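PDB 5DIY: hyaluronidase from Thermobaculum terrenum, which probably hydrolyses O-linked N-acetylglucosamine from proteins, as expected of a family 84 glycoside hydrolase, here with its presumed proton donor replaced. Local coordinates for residues E66-A71 against I76-A81; M304-Q309 against R348-S353. All blocks are in the same frame, centred on the assembly; numbering follows the deposited sequence.

The two contacts belong to different parts of the chain and lie on opposite sides of its centre, with their own centres about 41 Å apart and their nearest atoms about 24 Å apart. Contact 1 fixes a helix against the third strand of the eight-stranded catalytic barrel. Contact 2 comes later in the sequence, where helix 301-308 meets helix 340-362 in the helical region that follows the barrel strands. Neither reaches the N-acetylglucosamine pocket, whose binding residues include Gly12, Lys43, Asp119, Asn223, Asp228 and Asn257. Contact 1 is a buried apolar interface completed by a backbone bond, whereas contact 2 is partly buried and rests on a salt bridge and on van der Waals contact of a lysine chain with a serine.

Contact 1 of 2, residues E66-A71 against I76-A81; sequences ELIEKA and INFTFA
From Ala71 the chain turns back to Ile76, and helix 66-71 and strand 77-81 run at 149° to each other, with the axes of these segments 7.9 Å apart at their closest approach. This is the helix-to-strand return of a beta-alpha-beta crossover in a TIM barrel: strand 37-40 leads to helix 58-73, which packs on the outside of the barrel before strand 77-82 enters the barrel beside and parallel to strand 37-40. The return is tied by one backbone hydrogen bond, from Ile76 N to Ala71 O, at 2.7 Å and 157° at the hydrogen, which holds the last part of the helix to the start of the strand.

Phe78 is the main apolar residue on the strand side. Its CG lies opposite the backbone N across the first torsion (chi1 -175°), which carries the ring out toward the helix. Ile68 meets one face: its CG1 sits over the middle of the ring, 3.8 Å from the Phe78 centroid, a CH-pi contact in which the two side chains cross at about a right angle. The slim methylene of Ile68 can approach the flat ring closely. Leu67 comes in obliquely, its CB 3.9 Å from Phe78 CE2, while its own side chain also touches His20 and Arg23 of helix 20-32. Beyond the pair, Phe78 meets the ring of Tyr38 and touches Val111, so strand and loop neighbours help to enclose it.

Alanine suits position 71 because its short methyl fits between Ile76, just before the strand, and Phe78 on it. Ala71 CB lies near the plane of the Phe78 ring, at its edge and 4.1 Å from Phe78 CB, and it also touches Ile76, with Ala71 CB 3.8 Å from Ile76 CB.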
ATOM      1  N   GLU C  66      -4.490  27.523  -2.954  1.00 32.55           N
ATOM      2  CA  GLU C  66      -4.823  26.962  -4.266  1.00 33.41           C
ATOM      3  C   GLU C  66      -5.435  25.556  -4.131  1.00 32.52           C
ATOM      4  O   GLU C  66      -6.451  25.265  -4.754  1.00 33.51           O
ATOM      5  CB  GLU C  66      -3.595  26.943  -5.181  1.00 33.15           C
ATOM      6  N   LEU C  67      -4.837  24.712  -3.290  1.00 32.54           N
ATOM      7  CA  LEU C  67      -5.402  23.386  -2.982  1.00 32.77           C
ATOM      8  C   LEU C  67      -6.814  23.468  -2.393  1.00 32.08           C
ATOM      9  O   LEU C  67      -7.725  22.779  -2.856  1.00 30.72           O
ATOM     10  CB  LEU C  67      -4.506  22.619  -2.001  1.00 33.68           C
ATOM     11  CG  LEU C  67      -3.129  22.139  -2.456  1.00 34.59           C
ATOM     12  CD1 LEU C  67      -2.423  21.478  -1.282  1.00 35.45           C
ATOM     13  CD2 LEU C  67      -3.230  21.186  -3.639  1.00 34.96           C
ATOM     14  N   ILE C  68      -6.979  24.317  -1.376  1.00 32.49           N
ATOM     15  CA  ILE C  68      -8.256  24.467  -0.677  1.00 31.66           C
ATOM     16  C   ILE C  68      -9.346  24.929  -1.643  1.00 32.99           C
ATOM     17  O   ILE C  68     -10.466  24.417  -1.602  1.00 32.17           O
ATOM     18  CB  ILE C  68      -8.127  25.405   0.559  1.00 31.64           C
ATOM     19  CG1 ILE C  68      -7.295  24.724   1.654  1.00 31.59           C
ATOM     20  CG2 ILE C  68      -9.491  25.758   1.141  1.00 31.01           C
ATOM     21  CD1 ILE C  68      -6.606  25.682   2.602  1.00 31.98           C
ATOM     22  N   GLU C  69      -9.016  25.877  -2.521  1.00 35.48           N
ATOM     23  CA  GLU C  69      -9.977  26.368  -3.519  1.00 36.67           C
ATOM     24  C   GLU C  69     -10.310  25.305  -4.573  1.00 35.34           C
ATOM     25  O   GLU C  69     -11.467  25.177  -4.972  1.00 34.56           O
ATOM     26  CB  GLU C  69      -9.482  27.665  -4.174  1.00 39.36           C
ATOM     27  CG  GLU C  69      -9.565  28.863  -3.227  1.00 42.60           C
ATOM     28  CD  GLU C  69      -8.974  30.148  -3.792  1.00 45.21           C
ATOM     29  OE1 GLU C  69      -8.475  30.150  -4.939  1.00 47.06           O
ATOM     30  OE2 GLU C  69      -9.010  31.169  -3.071  1.00 47.87           O
ATOM     31  N   LYS C  70      -9.306  24.539  -5.006  1.00 35.09           N
ATOM     32  CA  LYS C  70      -9.536  23.444  -5.956  1.00 35.19           C
ATOM     33  C   LYS C  70     -10.429  22.363  -5.341  1.00 34.55           C
ATOM     34  O   LYS C  70     -11.385  21.913  -5.975  1.00 34.51           O
ATOM     35  CB  LYS C  70      -8.212  22.837  -6.437  1.00 36.07           C
ATOM     36  CG  LYS C  70      -8.347  21.790  -7.545  1.00 36.38           C
ATOM     37  CD  LYS C  70      -8.863  22.393  -8.841  1.00 36.87           C
ATOM     38  CE  LYS C  70      -8.874  21.370  -9.964  1.00 38.30           C
ATOM     39  NZ  LYS C  70      -9.283  21.990 -11.257  1.00 39.64           N
ATOM     40  N   ALA C  71     -10.111  21.968  -4.106  1.00 34.10           N
ATOM     41  CA  ALA C  71     -10.923  21.015  -3.345  1.00 33.53           C
ATOM     42  C   ALA C  71     -12.390  21.435  -3.286  1.00 33.64           C
ATOM     43  O   ALA C  71     -13.286  20.629  -3.562  1.00 34.17           O
ATOM     44  CB  ALA C  71     -10.366  20.860  -1.936  1.00 33.89           C
ATOM     45  N   ILE C  76     -14.846  18.605  -2.633  1.00 35.05           N
ATOM     46  CA  ILE C  76     -13.981  17.909  -1.689  1.00 35.49           C
ATOM     47  C   ILE C  76     -13.864  18.743  -0.416  1.00 34.36           C
ATOM     48  O   ILE C  76     -13.540  19.925  -0.488  1.00 34.97           O
ATOM     49  CB  ILE C  76     -12.542  17.727  -2.245  1.00 35.86           C
ATOM     50  CG1 ILE C  76     -12.537  17.250  -3.707  1.00 37.85           C
ATOM     51  CG2 ILE C  76     -11.732  16.792  -1.355  1.00 35.64           C
ATOM     52  CD1 ILE C  76     -13.239  15.942  -3.949  1.00 38.09           C
ATOM     53  N   ASN C  77     -14.109  18.128   0.740  1.00 34.37           N
ATOM     54  CA  ASN C  77     -13.802  18.759   2.024  1.00 33.76           C
ATOM     55  C   ASN C  77     -12.310  18.595   2.291  1.00 32.59           C
ATOM     56  O   ASN C  77     -11.818  17.467   2.364  1.00 32.57           O
ATOM     57  CB  ASN C  77     -14.626  18.125   3.152  1.00 35.77           C
ATOM     58  CG  ASN C  77     -14.507  18.879   4.479  1.00 37.81           C
ATOM     59  OD1 ASN C  77     -14.300  20.095   4.516  1.00 38.33           O
ATOM     60  ND2 ASN C  77     -14.655  18.153   5.579  1.00 39.20           N
ATOM     61  N   PHE C  78     -11.591  19.714   2.400  1.00 30.02           N
ATOM     62  CA  PHE C  78     -10.158  19.706   2.690  1.00 30.40           C
ATOM     63  C   PHE C  78      -9.956  19.726   4.203  1.00 31.12           C
ATOM     64  O   PHE C  78     -10.450  20.630   4.884  1.00 32.04           O
ATOM     65  CB  PHE C  78      -9.489  20.928   2.059  1.00 30.32           C
ATOM     66  CG  PHE C  78      -7.984  20.961   2.192  1.00 30.76           C
ATOM     67  CD1 PHE C  78      -7.373  21.328   3.393  1.00 30.27           C
ATOM     68  CD2 PHE C  78      -7.169  20.684   1.094  1.00 30.33           C
ATOM     69  CE1 PHE C  78      -5.993  21.382   3.501  1.00 29.99           C
ATOM     70  CE2 PHE C  78      -5.788  20.737   1.199  1.00 30.24           C
ATOM     71  CZ  PHE C  78      -5.198  21.089   2.403  1.00 30.53           C
ATOM     72  N   THR C  79      -9.215  18.744   4.713  1.00 29.72           N
ATOM     73  CA  THR C  79      -8.822  18.690   6.118  1.00 28.91           C
ATOM     74  C   THR C  79      -7.316  18.880   6.226  1.00 28.59           C
ATOM     75  O   THR C  79      -6.549  18.182   5.567  1.00 29.12           O
ATOM     76  CB  THR C  79      -9.221  17.343   6.750  1.00 28.82           C
ATOM     77  OG1 THR C  79     -10.647  17.217   6.741  1.00 29.27           O
ATOM     78  CG2 THR C  79      -8.716  17.212   8.198  1.00 28.31           C
ATOM     79  N   PHE C  80      -6.905  19.834   7.057  1.00 28.08           N
ATOM     80  CA  PHE C  80      -5.504  20.026   7.389  1.00 28.13           C
ATOM     81  C   PHE C  80      -5.224  19.217   8.639  1.00 27.65           C
ATOM     82  O   PHE C  80      -5.900  19.409   9.655  1.00 27.90           O
ATOM     83  CB  PHE C  80      -5.181  21.502   7.650  1.00 28.68           C
ATOM     84  CG  PHE C  80      -3.775  21.725   8.135  1.00 29.37           C
ATOM     85  CD1 PHE C  80      -2.712  21.718   7.243  1.00 30.28           C
ATOM     86  CD2 PHE C  80      -3.509  21.897   9.489  1.00 30.04           C
ATOM     87  CE1 PHE C  80      -1.409  21.892   7.689  1.00 30.59           C
ATOM     88  CE2 PHE C  80      -2.213  22.077   9.941  1.00 30.20           C
ATOM     89  CZ  PHE C  80      -1.161  22.077   9.043  1.00 30.32           C
ATOM     90  N   ALA C  81      -4.239  18.324   8.581  1.00 26.54           N
ATOM     91  CA  ALA C  81      -3.823  17.574   9.764  1.00 26.56           C
ATOM     92  C   ALA C  81      -2.464  18.024  10.289  1.00 27.02           C
ATOM     93  O   ALA C  81      -1.619  18.511   9.535  1.00 26.32           O
ATOM     94  CB  ALA C  81      -3.816  16.082   9.486  1.00 26.84           C
TER

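Contact 2 of 2, residues M304-Q309 against R348-S353; sequences MEKFYQ and REEIIS
Lys306 reaches across from helix 301-308 to Glu350 and Ser353 on helix 340-362, a helix-helix contact in the alpha-helical region beyond the barrel strands. The backbones stay well apart: the nearest CA atoms, those of Lys306 and Ser353, are 7.8 Å from each other, and a long side chain has to span the gap.

The electrostatic part is a salt bridge, with Lys306 NZ 2.8 Å from Glu350 OE2, although its hydrogen-bond geometry is weak. The same ammonium group donates to Gln309 OE1 at 2.9 Å, three residues further along its own segment, tilted 16° from the plane of that amide carbonyl. Both long chains bend at the second torsion, Lys306 at 74° and Glu350 at 59°, and this brings their charged ends together. Glutamate fits here because its two oxygens can serve separate partners: OE2 takes the lysine, while OE1 is hydrogen-bonded to Tyr323 OH. The nearby ammonium group probably favours the ionised carboxylate in this buried setting. With an alanine in place of Lys306, Glu350 OE2 would probably be left without its charge partner and Gln309 OE1 without its donor.

The van der Waals part is carried by the methylenes of Lys306, and the Lys306 side chain also touches Thr357, one turn beyond Ser353. Serine is small enough at position 353 to let the lysine chain pass alongside it, and its hydroxyl oxygen rests against the outer methylenes of that chain: Ser353 OG is 3.3 Å from Lys306 CD and 3.4 Å from Lys306 CE.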
ATOM      1  N   MET C 304      -2.739  -5.930 -19.007  1.00 27.37           N
ATOM      2  CA  MET C 304      -2.762  -5.532 -17.596  1.00 28.18           C
ATOM      3  C   MET C 304      -3.171  -6.703 -16.709  1.00 28.06           C
ATOM      4  O   MET C 304      -2.528  -6.950 -15.695  1.00 28.55           O
ATOM      5  CB  MET C 304      -3.672  -4.314 -17.359  1.00 28.03           C
ATOM      6  CG  MET C 304      -3.044  -2.984 -17.774  1.00 27.73           C
ATOM      7  SD  MET C 304      -1.496  -2.593 -16.939  1.00 27.82           S
ATOM      8  CE  MET C 304      -2.049  -2.456 -15.240  1.00 29.76           C
ATOM      9  N   GLU C 305      -4.219  -7.425 -17.101  1.00 29.48           N
ATOM     10  CA  GLU C 305      -4.622  -8.658 -16.415  1.00 30.56           C
ATOM     11  C   GLU C 305      -3.411  -9.571 -16.187  1.00 29.70           C
ATOM     12  O   GLU C 305      -3.155 -10.008 -15.063  1.00 28.94           O
ATOM     13  CB  GLU C 305      -5.696  -9.407 -17.218  1.00 32.61           C
ATOM     14  CG  GLU C 305      -7.093  -8.794 -17.163  1.00 34.39           C
ATOM     15  CD  GLU C 305      -7.903  -9.198 -15.933  1.00 37.22           C
ATOM     16  OE1 GLU C 305      -7.342  -9.741 -14.955  1.00 38.87           O
ATOM     17  OE2 GLU C 305      -9.129  -8.968 -15.936  1.00 38.30           O
ATOM     18  N   LYS C 306      -2.648  -9.816 -17.250  1.00 28.12           N
ATOM     19  CA  LYS C 306      -1.485 -10.706 -17.175  1.00 27.56           C
ATOM     20  C   LYS C 306      -0.374 -10.164 -16.281  1.00 26.07           C
ATOM     21  O   LYS C 306       0.195 -10.902 -15.489  1.00 24.75           O
ATOM     22  CB  LYS C 306      -0.911 -10.977 -18.573  1.00 27.64           C
ATOM     23  CG  LYS C 306       0.063 -12.139 -18.612  1.00 28.76           C
ATOM     24  CD  LYS C 306      -0.696 -13.454 -18.488  1.00 30.10           C
ATOM     25  CE  LYS C 306       0.185 -14.577 -18.022  1.00 30.78           C
ATOM     26  NZ  LYS C 306      -0.644 -15.753 -17.647  1.00 30.89           N
ATOM     27  N   PHE C 307      -0.060  -8.883 -16.440  1.00 25.07           N
ATOM     28  CA  PHE C 307       0.983  -8.236 -15.664  1.00 24.49           C
ATOM     29  C   PHE C 307       0.606  -8.193 -14.175  1.00 24.03           C
ATOM     30  O   PHE C 307       1.480  -8.336 -13.311  1.00 22.38           O
ATOM     31  CB  PHE C 307       1.236  -6.826 -16.215  1.00 24.20           C
ATOM     32  CG  PHE C 307       2.271  -6.047 -15.458  1.00 24.27           C
ATOM     33  CD1 PHE C 307       3.610  -6.427 -15.494  1.00 24.26           C
ATOM     34  CD2 PHE C 307       1.913  -4.915 -14.725  1.00 24.71           C
ATOM     35  CE1 PHE C 307       4.570  -5.710 -14.802  1.00 24.61           C
ATOM     36  CE2 PHE C 307       2.875  -4.185 -14.036  1.00 24.74           C
ATOM     37  CZ  PHE C 307       4.203  -4.584 -14.070  1.00 25.19           C
ATOM     38  N   TYR C 308      -0.689  -8.013 -13.887  1.00 24.44           N
ATOM     39  CA  TYR C 308      -1.175  -7.972 -12.503  1.00 24.48           C
ATOM     40  C   TYR C 308      -0.968  -9.303 -11.766  1.00 24.68           C
ATOM     41  O   TYR C 308      -0.758  -9.297 -10.556  1.00 25.14           O
ATOM     42  CB  TYR C 308      -2.643  -7.505 -12.390  1.00 24.19           C
ATOM     43  CG  TYR C 308      -3.146  -7.614 -10.962  1.00 24.59           C
ATOM     44  CD1 TYR C 308      -2.486  -6.942  -9.924  1.00 24.87           C
ATOM     45  CD2 TYR C 308      -4.218  -8.448 -10.627  1.00 24.70           C
ATOM     46  CE1 TYR C 308      -2.887  -7.078  -8.600  1.00 24.97           C
ATOM     47  CE2 TYR C 308      -4.633  -8.581  -9.302  1.00 25.38           C
ATOM     48  CZ  TYR C 308      -3.964  -7.893  -8.294  1.00 25.06           C
ATOM     49  OH  TYR C 308      -4.352  -8.015  -6.984  1.00 25.30           O
ATOM     50  N   GLN C 309      -0.974 -10.428 -12.484  1.00 24.99           N
ATOM     51  CA  GLN C 309      -0.697 -11.734 -11.858  1.00 25.01           C
ATOM     52  C   GLN C 309       0.669 -11.821 -11.150  1.00 24.48           C
ATOM     53  O   GLN C 309       0.813 -12.584 -10.203  1.00 25.87           O
ATOM     54  CB  GLN C 309      -0.809 -12.861 -12.879  1.00 25.21           C
ATOM     55  CG  GLN C 309      -2.215 -13.125 -13.379  1.00 25.61           C
ATOM     56  CD  GLN C 309      -2.260 -14.199 -14.451  1.00 26.80           C
ATOM     57  OE1 GLN C 309      -1.245 -14.523 -15.073  1.00 26.62           O
ATOM     58  NE2 GLN C 309      -3.443 -14.765 -14.667  1.00 27.38           N
ATOM     59  N   ARG C 348       6.826 -22.538 -22.506  1.00 24.21           N
ATOM     60  CA  ARG C 348       6.927 -21.777 -23.761  1.00 25.34           C
ATOM     61  C   ARG C 348       5.788 -20.775 -23.934  1.00 25.18           C
ATOM     62  O   ARG C 348       6.036 -19.605 -24.213  1.00 25.48           O
ATOM     63  CB  ARG C 348       6.937 -22.731 -24.965  1.00 26.72           C
ATOM     64  CG  ARG C 348       7.057 -22.048 -26.331  1.00 28.36           C
ATOM     65  CD  ARG C 348       6.853 -23.019 -27.483  1.00 29.29           C
ATOM     66  NE  ARG C 348       7.823 -24.112 -27.407  1.00 30.81           N
ATOM     67  CZ  ARG C 348       7.557 -25.409 -27.204  1.00 31.29           C
ATOM     68  NH1 ARG C 348       6.314 -25.873 -27.079  1.00 32.07           N
ATOM     69  NH2 ARG C 348       8.569 -26.273 -27.152  1.00 31.77           N
ATOM     70  N   GLU C 349       4.553 -21.261 -23.800  1.00 24.96           N
ATOM     71  CA  GLU C 349       3.347 -20.439 -23.948  1.00 25.92           C
ATOM     72  C   GLU C 349       3.324 -19.307 -22.912  1.00 25.39           C
ATOM     73  O   GLU C 349       2.933 -18.182 -23.228  1.00 24.04           O
ATOM     74  CB  GLU C 349       2.070 -21.307 -23.835  1.00 27.82           C
ATOM     75  CG  GLU C 349       1.815 -22.247 -25.027  1.00 30.12           C
ATOM     76  CD  GLU C 349       0.657 -23.263 -24.835  1.00 32.45           C
ATOM     77  OE1 GLU C 349       0.184 -23.491 -23.692  1.00 32.72           O
ATOM     78  OE2 GLU C 349       0.223 -23.867 -25.852  1.00 34.32           O
ATOM     79  N   GLU C 350       3.757 -19.604 -21.683  1.00 24.79           N
ATOM     80  CA  GLU C 350       3.807 -18.596 -20.618  1.00 25.11           C
ATOM     81  C   GLU C 350       4.832 -17.489 -20.902  1.00 25.36           C
ATOM     82  O   GLU C 350       4.562 -16.297 -20.681  1.00 24.55           O
ATOM     83  CB  GLU C 350       4.120 -19.258 -19.270  1.00 26.27           C
ATOM     84  CG  GLU C 350       3.754 -18.410 -18.072  1.00 26.77           C
ATOM     85  CD  GLU C 350       2.277 -18.070 -18.042  1.00 26.81           C
ATOM     86  OE1 GLU C 350       1.443 -18.961 -18.313  1.00 28.31           O
ATOM     87  OE2 GLU C 350       1.942 -16.908 -17.762  1.00 26.81           O
ATOM     88  N   ILE C 351       5.999 -17.881 -21.408  1.00 24.95           N
ATOM     89  CA  ILE C 351       7.024 -16.916 -21.815  1.00 25.61           C
ATOM     90  C   ILE C 351       6.485 -15.965 -22.895  1.00 26.32           C
ATOM     91  O   ILE C 351       6.625 -14.743 -22.762  1.00 25.32           O
ATOM     92  CB  ILE C 351       8.310 -17.620 -22.291  1.00 25.68           C
ATOM     93  CG1 ILE C 351       9.014 -18.288 -21.094  1.00 25.32           C
ATOM     94  CG2 ILE C 351       9.262 -16.641 -22.979  1.00 26.05           C
ATOM     95  CD1 ILE C 351       9.936 -19.431 -21.476  1.00 25.22           C
ATOM     96  N   ILE C 352       5.866 -16.528 -23.938  1.00 26.65           N
ATOM     97  CA  ILE C 352       5.270 -15.736 -25.022  1.00 27.82           C
ATOM     98  C   ILE C 352       4.259 -14.742 -24.447  1.00 27.62           C
ATOM     99  O   ILE C 352       4.283 -13.561 -24.798  1.00 27.70           O
ATOM    100  CB  ILE C 352       4.575 -16.627 -26.089  1.00 29.07           C
ATOM    101  CG1 ILE C 352       5.616 -17.378 -26.941  1.00 30.51           C
ATOM    102  CG2 ILE C 352       3.644 -15.812 -26.996  1.00 29.74           C
ATOM    103  CD1 ILE C 352       6.291 -16.541 -28.019  1.00 31.46           C
ATOM    104  N   SER C 353       3.387 -15.239 -23.573  1.00 27.22           N
ATOM    105  CA  SER C 353       2.357 -14.419 -22.917  1.00 27.89           C
ATOM    106  C   SER C 353       2.965 -13.226 -22.167  1.00 26.90           C
ATOM    107  O   SER C 353       2.475 -12.099 -22.285  1.00 25.01           O
ATOM    108  CB  SER C 353       1.519 -15.295 -21.976  1.00 28.87           C
ATOM    109  OG  SER C 353       0.447 -14.573 -21.402  1.00 32.25           O
TER